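PDB 2NVA: arginine decarboxylase, A207R protein from Paramecium bursaria Chlorella virus 1, which catalyses the pyridoxal 5'-phosphate-dependent decarboxylation of arginine to agmatine. Local coordinates for residues Pro316-Gly321 / Val327-His332; Glu185-Ala190 / Thr228-Tyr233; Ser22-Val27 / Asp52-Lys57. One frame throughout, in Å; residues are numbered along the deposited sequence.

Interaction 1 of 3, residues Pro316-Gly321 / Val327-His332; sequences PSVLYG and VDVINH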
ATOM      1  N   PRO A 316     -24.187  -3.520  16.339  1.00 13.33           N
ATOM      2  CA  PRO A 316     -23.607  -3.004  15.094  1.00 13.18           C
ATOM      3  C   PRO A 316     -22.186  -2.483  15.334  1.00 12.74           C
ATOM      4  O   PRO A 316     -21.976  -1.648  16.212  1.00 12.68           O
ATOM      5  CB  PRO A 316     -24.565  -1.886  14.674  1.00 13.37           C
ATOM      6  CG  PRO A 316     -25.394  -1.571  15.899  1.00 13.50           C
ATOM      7  CD  PRO A 316     -25.225  -2.640  16.911  1.00 13.07           C
ATOM      8  N   SER A 317     -21.237  -3.007  14.564  1.00 12.60           N
ATOM      9  CA  SER A 317     -19.809  -2.799  14.819  1.00 12.68           C
ATOM     10  C   SER A 317     -19.116  -2.167  13.621  1.00 12.81           C
ATOM     11  O   SER A 317     -19.518  -2.389  12.473  1.00 12.59           O
ATOM     12  CB  SER A 317     -19.145  -4.146  15.149  1.00 12.58           C
ATOM     13  OG  SER A 317     -19.838  -4.783  16.222  1.00 13.10           O
ATOM     14  N   VAL A 318     -18.065  -1.401  13.897  1.00 12.69           N
ATOM     15  CA  VAL A 318     -17.213  -0.845  12.839  1.00 12.77           C
ATOM     16  C   VAL A 318     -15.787  -1.281  13.166  1.00 12.65           C
ATOM     17  O   VAL A 318     -15.322  -1.074  14.290  1.00 13.04           O
ATOM     18  CB  VAL A 318     -17.295   0.701  12.765  1.00 12.62           C
ATOM     19  CG1 VAL A 318     -16.583   1.210  11.515  1.00 13.11           C
ATOM     20  CG2 VAL A 318     -18.738   1.155  12.757  1.00 13.79           C
ATOM     21  N   LEU A 319     -15.101  -1.888  12.198  1.00 12.16           N
ATOM     22  CA  LEU A 319     -13.736  -2.364  12.428  1.00 12.19           C
ATOM     23  C   LEU A 319     -12.722  -1.446  11.753  1.00 12.39           C
ATOM     24  O   LEU A 319     -12.604  -1.438  10.523  1.00 12.31           O
ATOM     25  CB  LEU A 319     -13.565  -3.805  11.937  1.00 12.34           C
ATOM     26  CG  LEU A 319     -14.684  -4.781  12.323  1.00 13.29           C
ATOM     27  CD1 LEU A 319     -14.367  -6.169  11.786  1.00 13.23           C
ATOM     28  CD2 LEU A 319     -14.936  -4.832  13.854  1.00 13.33           C
ATOM     29  N   TYR A 320     -12.019  -0.663  12.570  1.00 12.26           N
ATOM     30  CA  TYR A 320     -11.020   0.299  12.072  1.00 12.36           C
ATOM     31  C   TYR A 320      -9.604  -0.237  12.106  1.00 12.05           C
ATOM     32  O   TYR A 320      -9.250  -0.975  13.020  1.00 12.50           O
ATOM     33  CB  TYR A 320     -11.054   1.574  12.903  1.00 12.17           C
ATOM     34  CG  TYR A 320     -12.248   2.448  12.639  1.00 12.06           C
ATOM     35  CD1 TYR A 320     -12.395   3.097  11.406  1.00 13.50           C
ATOM     36  CD2 TYR A 320     -13.220   2.649  13.615  1.00 12.83           C
ATOM     37  CE1 TYR A 320     -13.478   3.923  11.148  1.00 13.73           C
ATOM     38  CE2 TYR A 320     -14.319   3.478  13.370  1.00 13.22           C
ATOM     39  CZ  TYR A 320     -14.437   4.103  12.122  1.00 14.12           C
ATOM     40  OH  TYR A 320     -15.500   4.925  11.837  1.00 13.88           O
ATOM     41  N   GLY A 321      -8.795   0.170  11.131  1.00 12.04           N
ATOM     42  CA  GLY A 321      -7.367  -0.123  11.152  1.00 12.13           C
ATOM     43  C   GLY A 321      -6.647   0.842  12.099  1.00 12.55           C
ATOM     44  O   GLY A 321      -7.198   1.885  12.463  1.00 12.43           O
ATOM     45  N   VAL A 327      -9.341   6.419   5.449  1.00 14.41           N
ATOM     46  CA  VAL A 327      -9.565   5.357   4.431  1.00 14.19           C
ATOM     47  C   VAL A 327      -9.346   3.956   5.021  1.00 13.57           C
ATOM     48  O   VAL A 327      -9.855   2.947   4.498  1.00 13.47           O
ATOM     49  CB  VAL A 327      -8.679   5.570   3.176  1.00 15.11           C
ATOM     50  CG1 VAL A 327      -7.299   4.977   3.376  1.00 14.50           C
ATOM     51  CG2 VAL A 327      -9.350   4.971   1.935  1.00 14.82           C
ATOM     52  N   ASP A 328      -8.610   3.919   6.131  1.00 12.94           N
ATOM     53  CA  ASP A 328      -8.187   2.672   6.754  1.00 12.71           C
ATOM     54  C   ASP A 328      -9.295   2.133   7.661  1.00 12.86           C
ATOM     55  O   ASP A 328      -9.255   2.270   8.892  1.00 13.02           O
ATOM     56  CB  ASP A 328      -6.879   2.934   7.512  1.00 12.66           C
ATOM     57  CG  ASP A 328      -6.425   1.762   8.344  1.00 13.31           C
ATOM     58  OD1 ASP A 328      -6.815   0.606   8.059  1.00 13.14           O
ATOM     59  OD2 ASP A 328      -5.691   2.035   9.319  1.00 13.82           O
ATOM     60  N   VAL A 329     -10.282   1.518   7.024  1.00 12.45           N
ATOM     61  CA  VAL A 329     -11.403   0.913   7.703  1.00 12.18           C
ATOM     62  C   VAL A 329     -11.455  -0.527   7.199  1.00 12.42           C
ATOM     63  O   VAL A 329     -11.597  -0.765   5.994  1.00 12.47           O
ATOM     64  CB  VAL A 329     -12.736   1.641   7.355  1.00 12.67           C
ATOM     65  CG1 VAL A 329     -13.891   1.091   8.185  1.00 12.97           C
ATOM     66  CG2 VAL A 329     -12.593   3.150   7.556  1.00 11.85           C
ATOM     67  N   ILE A 330     -11.340  -1.474   8.122  1.00 12.40           N
ATOM     68  CA  ILE A 330     -11.336  -2.907   7.774  1.00 12.72           C
ATOM     69  C   ILE A 330     -12.731  -3.371   7.360  1.00 13.01           C
ATOM     70  O   ILE A 330     -12.895  -4.079   6.360  1.00 13.37           O
ATOM     71  CB  ILE A 330     -10.778  -3.798   8.939  1.00 12.97           C
ATOM     72  CG1 ILE A 330      -9.323  -3.403   9.321  1.00 13.85           C
ATOM     73  CG2 ILE A 330     -10.900  -5.293   8.606  1.00 13.08           C
ATOM     74  CD1 ILE A 330      -8.495  -3.032   8.101  1.00 15.85           C
ATOM     75  N   ASN A 331     -13.736  -2.962   8.125  1.00 13.03           N
ATOM     76  CA  ASN A 331     -15.137  -3.281   7.821  1.00 12.80           C
ATOM     77  C   ASN A 331     -16.051  -2.170   8.343  1.00 12.79           C
ATOM     78  O   ASN A 331     -16.085  -1.916   9.549  1.00 13.14           O
ATOM     79  CB  ASN A 331     -15.520  -4.645   8.418  1.00 12.67           C
ATOM     80  CG  ASN A 331     -16.844  -5.180   7.874  1.00 12.84           C
ATOM     81  OD1 ASN A 331     -17.792  -4.425   7.636  1.00 13.41           O
ATOM     82  ND2 ASN A 331     -16.921  -6.491   7.702  1.00 12.83           N
ATOM     83  N   HIS A 332     -16.757  -1.483   7.436  1.00 12.95           N
ATOM     84  CA  HIS A 332     -17.571  -0.319   7.820  1.00 13.05           C
ATOM     85  C   HIS A 332     -18.762  -0.655   8.704  1.00 13.23           C
ATOM     86  O   HIS A 332     -19.173   0.160   9.539  1.00 13.10           O
ATOM     87  CB  HIS A 332     -18.071   0.450   6.581  1.00 13.14           C
ATOM     88  CG  HIS A 332     -17.039   1.348   5.983  1.00 14.29           C
ATOM     89  ND1 HIS A 332     -16.054   0.877   5.146  1.00 15.45           N
ATOM     90  CD2 HIS A 332     -16.821   2.680   6.113  1.00 15.68           C
ATOM     91  CE1 HIS A 332     -15.277   1.880   4.774  1.00 15.41           C
ATOM     92  NE2 HIS A 332     -15.716   2.982   5.351  1.00 16.03           N
TER

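Interaction 2 of 3, residues Glu185-Ala190 / Thr228-Tyr233; sequences EAYYRA and TYMSDY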
ATOM      1  N   GLU A 185     -17.166 -18.734 -18.850  1.00 13.45           N
ATOM      2  CA  GLU A 185     -17.249 -18.348 -20.268  1.00 13.66           C
ATOM      3  C   GLU A 185     -16.071 -17.473 -20.707  1.00 13.33           C
ATOM      4  O   GLU A 185     -15.619 -17.549 -21.852  1.00 13.13           O
ATOM      5  CB  GLU A 185     -18.582 -17.641 -20.519  1.00 14.50           C
ATOM      6  CG  GLU A 185     -18.880 -17.298 -21.967  1.00 15.75           C
ATOM      7  CD  GLU A 185     -19.258 -18.485 -22.831  1.00 17.81           C
ATOM      8  OE1 GLU A 185     -18.723 -18.583 -23.962  1.00 19.03           O
ATOM      9  OE2 GLU A 185     -20.124 -19.309 -22.427  1.00 20.11           O
ATOM     10  N   ALA A 186     -15.567 -16.653 -19.788  1.00 12.90           N
ATOM     11  CA  ALA A 186     -14.397 -15.841 -20.062  1.00 12.93           C
ATOM     12  C   ALA A 186     -13.187 -16.709 -20.429  1.00 12.59           C
ATOM     13  O   ALA A 186     -12.448 -16.364 -21.343  1.00 12.93           O
ATOM     14  CB  ALA A 186     -14.074 -14.941 -18.870  1.00 13.00           C
ATOM     15  N   TYR A 187     -12.982 -17.813 -19.706  1.00 12.77           N
ATOM     16  CA  TYR A 187     -11.877 -18.735 -19.985  1.00 12.49           C
ATOM     17  C   TYR A 187     -12.084 -19.483 -21.292  1.00 12.73           C
ATOM     18  O   TYR A 187     -11.136 -19.651 -22.067  1.00 12.23           O
ATOM     19  CB  TYR A 187     -11.671 -19.731 -18.845  1.00 12.38           C
ATOM     20  CG  TYR A 187     -11.057 -19.095 -17.624  1.00 12.63           C
ATOM     21  CD1 TYR A 187      -9.679 -19.173 -17.387  1.00 12.28           C
ATOM     22  CD2 TYR A 187     -11.849 -18.390 -16.712  1.00 13.59           C
ATOM     23  CE1 TYR A 187      -9.107 -18.566 -16.260  1.00 12.94           C
ATOM     24  CE2 TYR A 187     -11.283 -17.789 -15.590  1.00 14.20           C
ATOM     25  CZ  TYR A 187      -9.919 -17.879 -15.372  1.00 13.42           C
ATOM     26  OH  TYR A 187      -9.373 -17.284 -14.256  1.00 13.77           O
ATOM     27  N   TYR A 188     -13.322 -19.909 -21.533  1.00 12.50           N
ATOM     28  CA  TYR A 188     -13.661 -20.572 -22.779  1.00 13.26           C
ATOM     29  C   TYR A 188     -13.321 -19.678 -23.985  1.00 12.73           C
ATOM     30  O   TYR A 188     -12.637 -20.113 -24.905  1.00 13.34           O
ATOM     31  CB  TYR A 188     -15.140 -20.959 -22.803  1.00 13.01           C
ATOM     32  CG  TYR A 188     -15.446 -21.897 -23.950  1.00 13.86           C
ATOM     33  CD1 TYR A 188     -15.471 -23.275 -23.755  1.00 14.29           C
ATOM     34  CD2 TYR A 188     -15.666 -21.407 -25.231  1.00 13.74           C
ATOM     35  CE1 TYR A 188     -15.716 -24.157 -24.812  1.00 15.02           C
ATOM     36  CE2 TYR A 188     -15.930 -22.284 -26.308  1.00 13.57           C
ATOM     37  CZ  TYR A 188     -15.943 -23.658 -26.084  1.00 14.00           C
ATOM     38  OH  TYR A 188     -16.202 -24.534 -27.125  1.00 15.37           O
ATOM     39  N   ARG A 189     -13.803 -18.437 -23.966  1.00 13.18           N
ATOM     40  CA  ARG A 189     -13.552 -17.473 -25.049  1.00 13.22           C
ATOM     41  C   ARG A 189     -12.067 -17.133 -25.188  1.00 13.09           C
ATOM     42  O   ARG A 189     -11.573 -16.936 -26.310  1.00 12.84           O
ATOM     43  CB  ARG A 189     -14.374 -16.188 -24.841  1.00 13.72           C
ATOM     44  CG  ARG A 189     -15.892 -16.359 -25.066  1.00 15.26           C
ATOM     45  CD  ARG A 189     -16.646 -15.078 -24.699  1.00 16.73           C
ATOM     46  NE  ARG A 189     -17.940 -14.936 -25.394  1.00 18.78           N
ATOM     47  CZ  ARG A 189     -19.136 -15.249 -24.883  1.00 20.20           C
ATOM     48  NH1 ARG A 189     -19.249 -15.726 -23.641  1.00 19.77           N
ATOM     49  NH2 ARG A 189     -20.235 -15.055 -25.596  1.00 17.42           N
ATOM     50  N   ALA A 190     -11.364 -17.068 -24.053  1.00 12.62           N
ATOM     51  CA  ALA A 190      -9.931 -16.789 -24.040  1.00 12.64           C
ATOM     52  C   ALA A 190      -9.137 -17.929 -24.674  1.00 12.68           C
ATOM     53  O   ALA A 190      -8.168 -17.690 -25.402  1.00 12.87           O
ATOM     54  CB  ALA A 190      -9.444 -16.535 -22.624  1.00 12.15           C
ATOM     55  N   THR A 228     -16.360 -27.369  -9.019  1.00 15.70           N
ATOM     56  CA  THR A 228     -15.730 -27.647 -10.317  1.00 16.23           C
ATOM     57  C   THR A 228     -16.326 -26.858 -11.471  1.00 16.09           C
ATOM     58  O   THR A 228     -16.072 -27.190 -12.638  1.00 16.00           O
ATOM     59  CB  THR A 228     -15.769 -29.142 -10.660  1.00 15.83           C
ATOM     60  OG1 THR A 228     -17.121 -29.541 -10.917  1.00 16.94           O
ATOM     61  CG2 THR A 228     -15.217 -29.971  -9.498  1.00 16.61           C
ATOM     62  N   TYR A 229     -17.092 -25.803 -11.165  1.00 16.15           N
ATOM     63  CA  TYR A 229     -17.706 -24.994 -12.236  1.00 16.27           C
ATOM     64  C   TYR A 229     -16.650 -24.432 -13.176  1.00 16.13           C
ATOM     65  O   TYR A 229     -16.817 -24.525 -14.398  1.00 17.71           O
ATOM     66  CB  TYR A 229     -18.688 -23.902 -11.732  1.00 16.47           C
ATOM     67  CG  TYR A 229     -18.095 -22.698 -11.003  1.00 17.29           C
ATOM     68  CD1 TYR A 229     -17.346 -22.862  -9.841  1.00 15.75           C
ATOM     69  CD2 TYR A 229     -18.340 -21.378 -11.443  1.00 17.91           C
ATOM     70  CE1 TYR A 229     -16.819 -21.764  -9.151  1.00 15.74           C
ATOM     71  CE2 TYR A 229     -17.821 -20.263 -10.744  1.00 16.78           C
ATOM     72  CZ  TYR A 229     -17.062 -20.479  -9.596  1.00 16.57           C
ATOM     73  OH  TYR A 229     -16.488 -19.433  -8.882  1.00 18.08           O
ATOM     74  N   MET A 230     -15.571 -23.872 -12.630  1.00 15.71           N
ATOM     75  CA  MET A 230     -14.539 -23.276 -13.464  1.00 15.07           C
ATOM     76  C   MET A 230     -13.761 -24.355 -14.228  1.00 14.91           C
ATOM     77  O   MET A 230     -13.640 -24.285 -15.459  1.00 14.04           O
ATOM     78  CB  MET A 230     -13.613 -22.343 -12.656  1.00 15.19           C
ATOM     79  CG  MET A 230     -14.350 -21.161 -11.974  1.00 16.01           C
ATOM     80  SD  MET A 230     -15.232 -20.083 -13.143  1.00 15.14           S
ATOM     81  CE  MET A 230     -13.856 -19.107 -13.764  1.00 15.77           C
ATOM     82  N   SER A 231     -13.288 -25.364 -13.500  1.00 14.23           N
ATOM     83  CA  SER A 231     -12.394 -26.370 -14.056  1.00 14.31           C
ATOM     84  C   SER A 231     -13.027 -27.225 -15.151  1.00 14.52           C
ATOM     85  O   SER A 231     -12.391 -27.475 -16.165  1.00 14.29           O
ATOM     86  CB  SER A 231     -11.797 -27.246 -12.946  1.00 14.25           C
ATOM     87  OG  SER A 231     -12.805 -27.998 -12.282  1.00 14.81           O
ATOM     88  N   ASP A 232     -14.272 -27.667 -14.953  1.00 14.68           N
ATOM     89  CA  ASP A 232     -14.990 -28.457 -15.972  1.00 15.41           C
ATOM     90  C   ASP A 232     -15.081 -27.711 -17.288  1.00 15.34           C
ATOM     91  O   ASP A 232     -14.856 -28.278 -18.369  1.00 16.11           O
ATOM     92  CB  ASP A 232     -16.420 -28.771 -15.510  1.00 15.80           C
ATOM     93  CG  ASP A 232     -16.457 -29.728 -14.358  1.00 17.95           C
ATOM     94  OD1 ASP A 232     -15.477 -30.510 -14.215  1.00 17.88           O
ATOM     95  OD2 ASP A 232     -17.462 -29.706 -13.585  1.00 17.81           O
ATOM     96  N   TYR A 233     -15.399 -26.426 -17.201  1.00 15.06           N
ATOM     97  CA  TYR A 233     -15.562 -25.641 -18.412  1.00 14.98           C
ATOM     98  C   TYR A 233     -14.230 -25.305 -19.081  1.00 14.51           C
ATOM     99  O   TYR A 233     -14.133 -25.319 -20.306  1.00 14.41           O
ATOM    100  CB  TYR A 233     -16.418 -24.396 -18.147  1.00 15.17           C
ATOM    101  CG  TYR A 233     -17.204 -23.930 -19.356  1.00 16.29           C
ATOM    102  CD1 TYR A 233     -17.994 -24.819 -20.096  1.00 17.34           C
ATOM    103  CD2 TYR A 233     -17.152 -22.595 -19.764  1.00 17.02           C
ATOM    104  CE1 TYR A 233     -18.728 -24.375 -21.227  1.00 20.19           C
ATOM    105  CE2 TYR A 233     -17.872 -22.143 -20.867  1.00 17.12           C
ATOM    106  CZ  TYR A 233     -18.651 -23.008 -21.590  1.00 19.64           C
ATOM    107  OH  TYR A 233     -19.348 -22.530 -22.708  1.00 20.06           O
TER

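Interaction 3 of 3, residues Ser22-Val27 / Asp52-Lys57; sequences SSPKIV and DEVLLK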
ATOM      1  N   SER A  22      -0.277 -20.208   9.423  1.00 12.51           N
ATOM      2  CA  SER A  22      -0.175 -20.740   8.065  1.00 12.58           C
ATOM      3  C   SER A  22      -0.048 -22.248   8.081  1.00 12.67           C
ATOM      4  O   SER A  22       0.656 -22.796   8.931  1.00 12.53           O
ATOM      5  CB  SER A  22       1.032 -20.113   7.364  1.00 13.28           C
ATOM      6  OG  SER A  22       0.886 -18.697   7.344  1.00 12.84           O
ATOM      7  N   SER A  23      -0.725 -22.913   7.152  1.00 13.23           N
ATOM      8  CA  SER A  23      -0.716 -24.380   7.116  1.00 13.85           C
ATOM      9  C   SER A  23      -0.300 -24.948   5.761  1.00 13.61           C
ATOM     10  O   SER A  23      -1.101 -24.976   4.824  1.00 13.02           O
ATOM     11  CB  SER A  23      -2.075 -24.955   7.522  1.00 15.16           C
ATOM     12  OG  SER A  23      -3.107 -24.217   6.891  1.00 17.90           O
ATOM     13  N   PRO A  24       0.954 -25.414   5.666  1.00 13.34           N
ATOM     14  CA  PRO A  24       1.421 -26.077   4.452  1.00 13.15           C
ATOM     15  C   PRO A  24       0.533 -27.252   4.021  1.00 13.15           C
ATOM     16  O   PRO A  24       0.368 -27.473   2.818  1.00 12.96           O
ATOM     17  CB  PRO A  24       2.828 -26.566   4.825  1.00 13.81           C
ATOM     18  CG  PRO A  24       3.250 -25.688   5.956  1.00 14.19           C
ATOM     19  CD  PRO A  24       2.014 -25.267   6.686  1.00 13.48           C
ATOM     20  N   LYS A  25      -0.044 -27.982   4.979  1.00 13.00           N
ATOM     21  CA  LYS A  25      -0.879 -29.154   4.656  1.00 13.72           C
ATOM     22  C   LYS A  25      -2.119 -28.767   3.850  1.00 13.27           C
ATOM     23  O   LYS A  25      -2.559 -29.516   2.974  1.00 13.00           O
ATOM     24  CB  LYS A  25      -1.298 -29.889   5.930  1.00 14.43           C
ATOM     25  CG  LYS A  25      -0.119 -30.257   6.834  1.00 16.31           C
ATOM     26  CD  LYS A  25       0.665 -31.452   6.312  1.00 18.44           C
ATOM     27  CE  LYS A  25       2.050 -31.567   6.989  1.00 19.78           C
ATOM     28  NZ  LYS A  25       2.962 -30.432   6.529  1.00 19.59           N
ATOM     29  N   ILE A  26      -2.689 -27.600   4.150  1.00 12.87           N
ATOM     30  CA  ILE A  26      -3.808 -27.099   3.366  1.00 13.10           C
ATOM     31  C   ILE A  26      -3.414 -26.957   1.901  1.00 12.89           C
ATOM     32  O   ILE A  26      -4.140 -27.396   1.006  1.00 13.40           O
ATOM     33  CB  ILE A  26      -4.389 -25.772   3.951  1.00 13.35           C
ATOM     34  CG1 ILE A  26      -5.256 -26.089   5.178  1.00 14.12           C
ATOM     35  CG2 ILE A  26      -5.209 -25.019   2.889  1.00 14.25           C
ATOM     36  CD1 ILE A  26      -5.907 -24.845   5.825  1.00 15.98           C
ATOM     37  N   VAL A  27      -2.251 -26.365   1.659  1.00 13.11           N
ATOM     38  CA  VAL A  27      -1.768 -26.131   0.298  1.00 12.41           C
ATOM     39  C   VAL A  27      -1.422 -27.454  -0.392  1.00 12.69           C
ATOM     40  O   VAL A  27      -1.749 -27.628  -1.562  1.00 12.68           O
ATOM     41  CB  VAL A  27      -0.573 -25.169   0.299  1.00 12.51           C
ATOM     42  CG1 VAL A  27       0.082 -25.062  -1.106  1.00 12.41           C
ATOM     43  CG2 VAL A  27      -1.043 -23.797   0.775  1.00 12.29           C
ATOM     44  N   ASP A  52       5.749 -16.211   1.029  1.00 12.27           N
ATOM     45  CA  ASP A  52       6.143 -16.897   2.250  1.00 12.44           C
ATOM     46  C   ASP A  52       7.075 -18.065   1.910  1.00 12.47           C
ATOM     47  O   ASP A  52       6.740 -18.919   1.094  1.00 12.88           O
ATOM     48  CB  ASP A  52       4.882 -17.387   2.974  1.00 12.09           C
ATOM     49  CG  ASP A  52       5.198 -18.180   4.222  1.00 13.50           C
ATOM     50  OD1 ASP A  52       5.271 -19.421   4.125  1.00 14.84           O
ATOM     51  OD2 ASP A  52       5.385 -17.558   5.290  1.00 13.73           O
ATOM     52  N   GLU A  53       8.246 -18.101   2.541  1.00 12.86           N
ATOM     53  CA  GLU A  53       9.247 -19.093   2.143  1.00 13.28           C
ATOM     54  C   GLU A  53       8.866 -20.553   2.412  1.00 13.12           C
ATOM     55  O   GLU A  53       9.328 -21.453   1.690  1.00 13.80           O
ATOM     56  CB  GLU A  53      10.648 -18.745   2.651  1.00 13.96           C
ATOM     57  CG  GLU A  53      10.870 -18.877   4.124  1.00 16.82           C
ATOM     58  CD  GLU A  53      12.312 -18.506   4.510  1.00 18.65           C
ATOM     59  OE1 GLU A  53      12.965 -19.284   5.231  1.00 18.15           O
ATOM     60  OE2 GLU A  53      12.786 -17.419   4.074  1.00 18.79           O
ATOM     61  N   VAL A  54       8.027 -20.783   3.419  1.00 12.87           N
ATOM     62  CA  VAL A  54       7.517 -22.141   3.678  1.00 13.05           C
ATOM     63  C   VAL A  54       6.519 -22.556   2.596  1.00 13.05           C
ATOM     64  O   VAL A  54       6.519 -23.709   2.153  1.00 13.26           O
ATOM     65  CB  VAL A  54       6.905 -22.250   5.101  1.00 12.77           C
ATOM     66  CG1 VAL A  54       6.154 -23.563   5.288  1.00 13.72           C
ATOM     67  CG2 VAL A  54       8.009 -22.123   6.146  1.00 13.41           C
ATOM     68  N   LEU A  55       5.679 -21.611   2.172  1.00 12.75           N
ATOM     69  CA  LEU A  55       4.739 -21.858   1.080  1.00 12.81           C
ATOM     70  C   LEU A  55       5.493 -22.230  -0.201  1.00 12.59           C
ATOM     71  O   LEU A  55       5.125 -23.188  -0.880  1.00 13.02           O
ATOM     72  CB  LEU A  55       3.869 -20.620   0.819  1.00 12.67           C
ATOM     73  CG  LEU A  55       2.821 -20.702  -0.295  1.00 12.71           C
ATOM     74  CD1 LEU A  55       1.814 -21.820  -0.036  1.00 13.24           C
ATOM     75  CD2 LEU A  55       2.107 -19.365  -0.476  1.00 14.35           C
ATOM     76  N   LEU A  56       6.543 -21.472  -0.507  1.00 12.70           N
ATOM     77  CA  LEU A  56       7.308 -21.704  -1.723  1.00 12.72           C
ATOM     78  C   LEU A  56       8.018 -23.057  -1.665  1.00 12.62           C
ATOM     79  O   LEU A  56       8.061 -23.773  -2.664  1.00 12.83           O
ATOM     80  CB  LEU A  56       8.313 -20.578  -1.960  1.00 12.85           C
ATOM     81  CG  LEU A  56       7.772 -19.162  -2.178  1.00 13.24           C
ATOM     82  CD1 LEU A  56       8.937 -18.186  -2.371  1.00 12.56           C
ATOM     83  CD2 LEU A  56       6.799 -19.080  -3.359  1.00 13.55           C
ATOM     84  N   LYS A  57       8.567 -23.404  -0.503  1.00 12.36           N
ATOM     85  CA  LYS A  57       9.210 -24.718  -0.340  1.00 13.08           C
ATOM     86  C   LYS A  57       8.197 -25.854  -0.492  1.00 13.00           C
ATOM     87  O   LYS A  57       8.504 -26.900  -1.073  1.00 13.52           O
ATOM     88  CB  LYS A  57       9.961 -24.804   0.997  1.00 12.91           C
ATOM     89  CG  LYS A  57      10.640 -26.156   1.302  1.00 15.09           C
ATOM     90  CD  LYS A  57      11.623 -26.567   0.203  1.00 14.98           C
ATOM     91  CE  LYS A  57      12.473 -27.761   0.660  1.00 16.92           C
ATOM     92  NZ  LYS A  57      13.186 -28.428  -0.498  1.00 16.96           N
TER
HETATM   93  O   HOH W   1       2.619 -16.951   6.127  1.00 13.49           O

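Interaction 1 of 3, residues Pro316-Gly321 / Val327-His332
Val318 lays both methyls against the backbone of His332, with CG2 3.4 Å from His332 O. Next along the strand, Leu319 pairs with Asn331 as the antiparallel hydrogen-bonded pair of a beta hairpin (strands 314-320 and 331-337). Leu319 N donates to Asn331 O at 2.8 Å, nearly straight at 167°. Leu319 O accepts from Asn331 N at 3.1 Å, on a lone pair in the carbonyl plane, and weakly from Ile330 N. Ile330 and Asn331 thus both face Leu319, a classic beta bulge. The side chains of Leu319 and Asn331 run side by side, with CD1 of Leu319 3.9 Å from CB of Asn331. Asn331 ND2 is held by Pro300 O. On the other face, Tyr320 CE1 lies 3.8 Å from Val329 CG2. Gly321 N then donates to Asp328 O at 3.1 Å, from above the carbonyl plane. Asp328 centres an inverse gamma turn, and its carboxylate lies against the Gly321 backbone. Its OD1 is held by Thr286 N and its OD2 by Thr323 OG1. Lys148 of the second subunit bonds both Gly321 O and Asp328 O, so the hairpin end lies at the dimer interface. Strand 277-282 pairs parallel with the other edge of strand 314-320.

Interaction 2 of 3, residues Glu185-Ala190 / Thr228-Tyr233
Tyr233 OH donates a weak hydrogen bond to Glu185 OE2, 3.3 Å away, the one polar link between these two segments. They belong to helices 184-204 and 229-241 of the TIM barrel. These are successive helices of the beta/alpha series: the first follows strand 170-174 and the second follows strand 210-212. The short helical segments run nearly parallel, at 22°, with axes 9.5 Å apart at closest approach.

Two tyrosines carry much of the packing. Tyr233 has CG anti to its N (chi1 -151°), which sends the ring across to the first helix. There CE2 of Tyr233 comes to 3.6 Å from CB of Tyr188. The two rings are inclined by 27°, with centroids 5.1 Å apart. They are slid so far that they barely overlap. CD1 of Tyr188 lies over one face of the Tyr233 ring, off toward the rim. In return, Tyr233 OH lies over one face of the Tyr188 ring. Glu185 CA meets the edge of the Tyr233 ring, in its plane. The Tyr188 hydroxyl is bonded to Asp240 OD2, further along the second helix, so this ring is tied to that helix at its polar end as well.

Deeper in the barrel wall, Tyr187 meets Met230, and the two side chains cross at about a right angle. Tyr187 OH is hydrogen-bonded to Gly215 O, next to the cofactor-binding Gly216. The ring therefore bridges the helix pair and the loop that carries part of the cofactor site. The Tyr187 side chain is about 7 Å from the bound pyridoxal phosphate-agmatine adduct. The Met230 chain folds at chi2 and chi3, and this carries its methyl CE obliquely to the Tyr187 ring, 3.4 Å from CE2.

Interaction 3 of 3, residues Ser22-Val27 / Asp52-Lys57
The start of helix 24-37 packs beside the start of helix 53-61 in the TIM-barrel domain, through Pro24 and Val27 on one side and Val54 and Leu55 on the other. Strand 41-46 of the barrel lies between the two helices in sequence. The touching groups are apolar. Pro24 CG rests 3.7 Å from Val54 CG1. Val27 and Leu55 cross at about a right angle: both Val27 methyls face Leu55 CD1, with CG2 the nearer at 3.6 Å. With chi1 at -180°, Leu55 swings its CG away from the backbone N, and its CD1 branch reaches Val27. Tyr261 also packs on Val27, Val54 and Leu55.

Asp52 is the N-cap of helix 53-61. Asp52 OD1 accepts from Leu55 N at 3.0 Å through the anti lone pair, with an N-H...O angle of 153°. The same oxygen is bonded to Tyr261 OH, and OD2 to Tyr371 OH. These bonds fix the carboxylate at the helix start and tie it to strand 367-371 of the mixed sheet. Ser22 ends strand 18-22 of that sheet. A water bridges the two segments there, 2.7 Å from Ser22 OG and weakly bonded to Asp52 OD2 at 3.0 Å.

In the fold
Along the chain the order is interaction 3, interaction 2, interaction 1, each closing before the next opens. Interactions 2 and 3 lie in the pyridoxal-binding TIM barrel, with centres about 27 Å apart. Both pair helices packed around the parallel eight-stranded sheet, at different places. Interaction 1 lies in the mixed beta sheet of the other domain. Its centre is about 35 Å from that of interaction 2 and 29 Å from that of interaction 3. Interaction 3 sits where the domains join, since strand 18-22 of the mixed sheet leads into helix 24-37. Interaction 2 backs the cofactor site. Interaction 1 meets the second subunit, and the Asp328 side chain lies about 8 Å from a bound adduct.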